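Local coordinates for mandelate racemase / muconate lactonizing enzyme, C-terminal domain protein (Pseudovibrio sp. JE062, PDB 4JHM) that belongs to the enolase superfamily, pairing an N-terminal enolase-like domain with a C-terminal TIM-barrel domain of the mandelate racemase / muconate lactonizing enzyme type, at residues T280-C285 with A308-V313. Sequence-based numbering, arbitrary orientation.
Sequences TQLNKC and AANLHV
L282 and N283 of helical segment 280-285 meet V313 and N310 of helical segment 308-313. The two segment axes run in the same general direction, inclined by 37°, with a closest approach of 10.3 Å. The backbones are nearest at N283 and V313, whose CA atoms lie 6.1 Å apart. No hydrogen bond links the segments, and the contact is mainly apolar.

L282 and V313 both point toward the opposing helix. With chi1 at 179°, CG of L282 extends opposite the backbone N, toward V313, and its CD2 does most of the touching. There CD2 sits 3.6 Å from V313 CB, with both V313 methyls also close: CG1 and CG2 each lie 3.7 Å from L282 CD2. The leucine methyl therefore rests against the whole branch point of the valine. V313 CG1 also lies against the backbone of the next residue, 3.9 Å from N283 CA. N310 touches the same leucine methyl, its OD1 3.8 Å from L282 CD2. This is a van der Waals contact with a methyl group; the hydrogen bond of N310 OD1 is with A273 N. N310 ND2 bonds to T306 O and D272 OD1, so both ends of this buried amide are held. N283 OD1 is bonded to NE2 of H317, just after helix 304-316.

The contact joins helices 279-291 and 304-316 within the enolase C-terminal domain-like region, which has the TIM-barrel fold. I279 and F286 of helix 279-291 also pack on V313. On other sides, segment 280-285 meets helices 85-92 and 254-262, while H312 bonds to Y124 N of helix 123-127.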
ATOM      1  N   THR A 280     -20.389   9.913 -27.512  1.00 67.27           N
ATOM      2  CA  THR A 280     -19.222   9.058 -27.680  1.00 67.35           C
ATOM      3  C   THR A 280     -18.510   8.743 -26.366  1.00 71.17           C
ATOM      4  O   THR A 280     -18.067   7.617 -26.150  1.00 82.50           O
ATOM      5  CB  THR A 280     -18.209   9.732 -28.620  1.00 68.36           C
ATOM      6  OG1 THR A 280     -18.672   9.630 -29.975  1.00 69.63           O
ATOM      7  CG2 THR A 280     -16.828   9.096 -28.491  1.00 64.65           C
ATOM      8  N   GLN A 281     -18.398   9.738 -25.494  1.00 65.01           N
ATOM      9  CA  GLN A 281     -17.615   9.596 -24.278  1.00 61.73           C
ATOM     10  C   GLN A 281     -18.467   9.155 -23.098  1.00 65.47           C
ATOM     11  O   GLN A 281     -18.054   8.297 -22.317  1.00 68.61           O
ATOM     12  CB  GLN A 281     -16.916  10.915 -23.948  1.00 60.46           C
ATOM     13  CG  GLN A 281     -15.940  11.375 -25.024  1.00 60.92           C
ATOM     14  CD  GLN A 281     -14.736  10.463 -25.143  1.00 60.36           C
ATOM     15  OE1 GLN A 281     -14.627   9.680 -26.081  1.00 64.67           O
ATOM     16  NE2 GLN A 281     -13.836  10.544 -24.175  1.00 62.79           N
ATOM     17  N   LEU A 282     -19.648   9.747 -22.950  1.00 68.21           N
ATOM     18  CA  LEU A 282     -20.525   9.368 -21.853  1.00 67.32           C
ATOM     19  C   LEU A 282     -20.676   7.869 -21.914  1.00 68.85           C
ATOM     20  O   LEU A 282     -20.393   7.159 -20.951  1.00 67.35           O
ATOM     21  CB  LEU A 282     -21.898  10.024 -21.979  1.00 69.53           C
ATOM     22  CG  LEU A 282     -22.879   9.654 -20.860  1.00 71.97           C
ATOM     23  CD1 LEU A 282     -22.386  10.175 -19.517  1.00 72.74           C
ATOM     24  CD2 LEU A 282     -24.268  10.197 -21.155  1.00 73.57           C
ATOM     25  N   ASN A 283     -21.113   7.408 -23.081  1.00 69.72           N
ATOM     26  CA  ASN A 283     -21.310   5.998 -23.356  1.00 67.23           C
ATOM     27  C   ASN A 283     -20.202   5.130 -22.770  1.00 64.01           C
ATOM     28  O   ASN A 283     -20.467   4.106 -22.142  1.00 72.49           O
ATOM     29  CB  ASN A 283     -21.395   5.790 -24.870  1.00 67.78           C
ATOM     30  CG  ASN A 283     -21.784   4.377 -25.241  1.00 67.92           C
ATOM     31  OD1 ASN A 283     -22.889   3.925 -24.946  1.00 66.60           O
ATOM     32  ND2 ASN A 283     -20.877   3.671 -25.895  1.00 73.80           N
ATOM     33  N   LYS A 284     -18.959   5.539 -22.976  1.00 63.38           N
ATOM     34  CA  LYS A 284     -17.825   4.780 -22.466  1.00 65.49           C
ATOM     35  C   LYS A 284     -17.766   4.814 -20.939  1.00 67.81           C
ATOM     36  O   LYS A 284     -17.457   3.807 -20.304  1.00 71.59           O
ATOM     37  CB  LYS A 284     -16.525   5.315 -23.057  1.00 61.90           C
ATOM     38  CG  LYS A 284     -16.398   5.088 -24.553  1.00 62.33           C
ATOM     39  CD  LYS A 284     -15.177   5.795 -25.119  1.00 61.54           C
ATOM     40  CE  LYS A 284     -15.135   5.723 -26.633  1.00 63.19           C
ATOM     41  NZ  LYS A 284     -14.130   6.676 -27.172  1.00 67.58           N
ATOM     42  N   CYS A 285     -18.071   5.968 -20.354  1.00 66.58           N
ATOM     43  CA  CYS A 285     -18.055   6.112 -18.901  1.00 68.08           C
ATOM     44  C   CYS A 285     -19.016   5.134 -18.230  1.00 65.69           C
ATOM     45  O   CYS A 285     -18.743   4.632 -17.138  1.00 65.34           O
ATOM     46  CB  CYS A 285     -18.385   7.548 -18.500  1.00 72.65           C
ATOM     47  SG  CYS A 285     -17.076   8.730 -18.903  1.00 72.41           S
ATOM     48  N   ALA A 308     -32.315  14.936 -23.542  1.00 70.81           N
ATOM     49  CA  ALA A 308     -32.461  13.761 -24.404  1.00 74.29           C
ATOM     50  C   ALA A 308     -31.141  13.017 -24.597  1.00 71.52           C
ATOM     51  O   ALA A 308     -31.094  11.790 -24.515  1.00 67.82           O
ATOM     52  CB  ALA A 308     -33.040  14.168 -25.754  1.00 74.58           C
ATOM     53  N   ALA A 309     -30.076  13.771 -24.852  1.00 73.68           N
ATOM     54  CA  ALA A 309     -28.754  13.200 -25.091  1.00 76.05           C
ATOM     55  C   ALA A 309     -28.364  12.220 -23.993  1.00 72.25           C
ATOM     56  O   ALA A 309     -27.899  11.118 -24.272  1.00 71.94           O
ATOM     57  CB  ALA A 309     -27.715  14.307 -25.190  1.00 76.61           C
ATOM     58  N   ASN A 310     -28.557  12.638 -22.746  1.00 69.82           N
ATOM     59  CA  ASN A 310     -28.253  11.803 -21.591  1.00 67.43           C
ATOM     60  C   ASN A 310     -29.272  10.683 -21.424  1.00 67.86           C
ATOM     61  O   ASN A 310     -28.914   9.531 -21.167  1.00 67.39           O
ATOM     62  CB  ASN A 310     -28.217  12.656 -20.320  1.00 67.54           C
ATOM     63  CG  ASN A 310     -27.132  13.720 -20.355  1.00 65.69           C
ATOM     64  OD1 ASN A 310     -25.948  13.425 -20.182  1.00 64.09           O
ATOM     65  ND2 ASN A 310     -27.533  14.968 -20.563  1.00 61.23           N
ATOM     66  N   LEU A 311     -30.548  11.019 -21.568  1.00 67.78           N
ATOM     67  CA  LEU A 311     -31.602  10.034 -21.382  1.00 70.74           C
ATOM     68  C   LEU A 311     -31.360   8.823 -22.279  1.00 73.12           C
ATOM     69  O   LEU A 311     -31.563   7.677 -21.868  1.00 72.84           O
ATOM     70  CB  LEU A 311     -32.972  10.648 -21.674  1.00 71.68           C
ATOM     71  CG  LEU A 311     -34.144   9.662 -21.750  1.00 75.06           C
ATOM     72  CD1 LEU A 311     -34.279   8.846 -20.475  1.00 73.94           C
ATOM     73  CD2 LEU A 311     -35.440  10.401 -22.039  1.00 77.63           C
ATOM     74  N   HIS A 312     -30.919   9.080 -23.505  1.00 72.77           N
ATOM     75  CA  HIS A 312     -30.726   8.015 -24.476  1.00 76.04           C
ATOM     76  C   HIS A 312     -29.637   7.051 -24.032  1.00 75.39           C
ATOM     77  O   HIS A 312     -29.815   5.834 -24.041  1.00 80.55           O
ATOM     78  CB  HIS A 312     -30.392   8.598 -25.848  1.00 74.82           C
ATOM     79  CG  HIS A 312     -31.599   8.939 -26.660  1.00 73.38           C
ATOM     80  ND1 HIS A 312     -32.380   7.979 -27.262  1.00 74.52           N
ATOM     81  CD2 HIS A 312     -32.167  10.130 -26.959  1.00 73.60           C
ATOM     82  CE1 HIS A 312     -33.375   8.564 -27.903  1.00 78.57           C
ATOM     83  NE2 HIS A 312     -33.269   9.868 -27.736  1.00 76.75           N
ATOM     84  N   VAL A 313     -28.505   7.605 -23.639  1.00 73.66           N
ATOM     85  CA  VAL A 313     -27.400   6.790 -23.187  1.00 76.96           C
ATOM     86  C   VAL A 313     -27.835   5.951 -21.986  1.00 80.94           C
ATOM     87  O   VAL A 313     -27.503   4.773 -21.897  1.00 83.60           O
ATOM     88  CB  VAL A 313     -26.183   7.667 -22.835  1.00 73.89           C
ATOM     89  CG1 VAL A 313     -25.002   6.805 -22.420  1.00 75.08           C
ATOM     90  CG2 VAL A 313     -25.813   8.542 -24.023  1.00 71.05           C
TER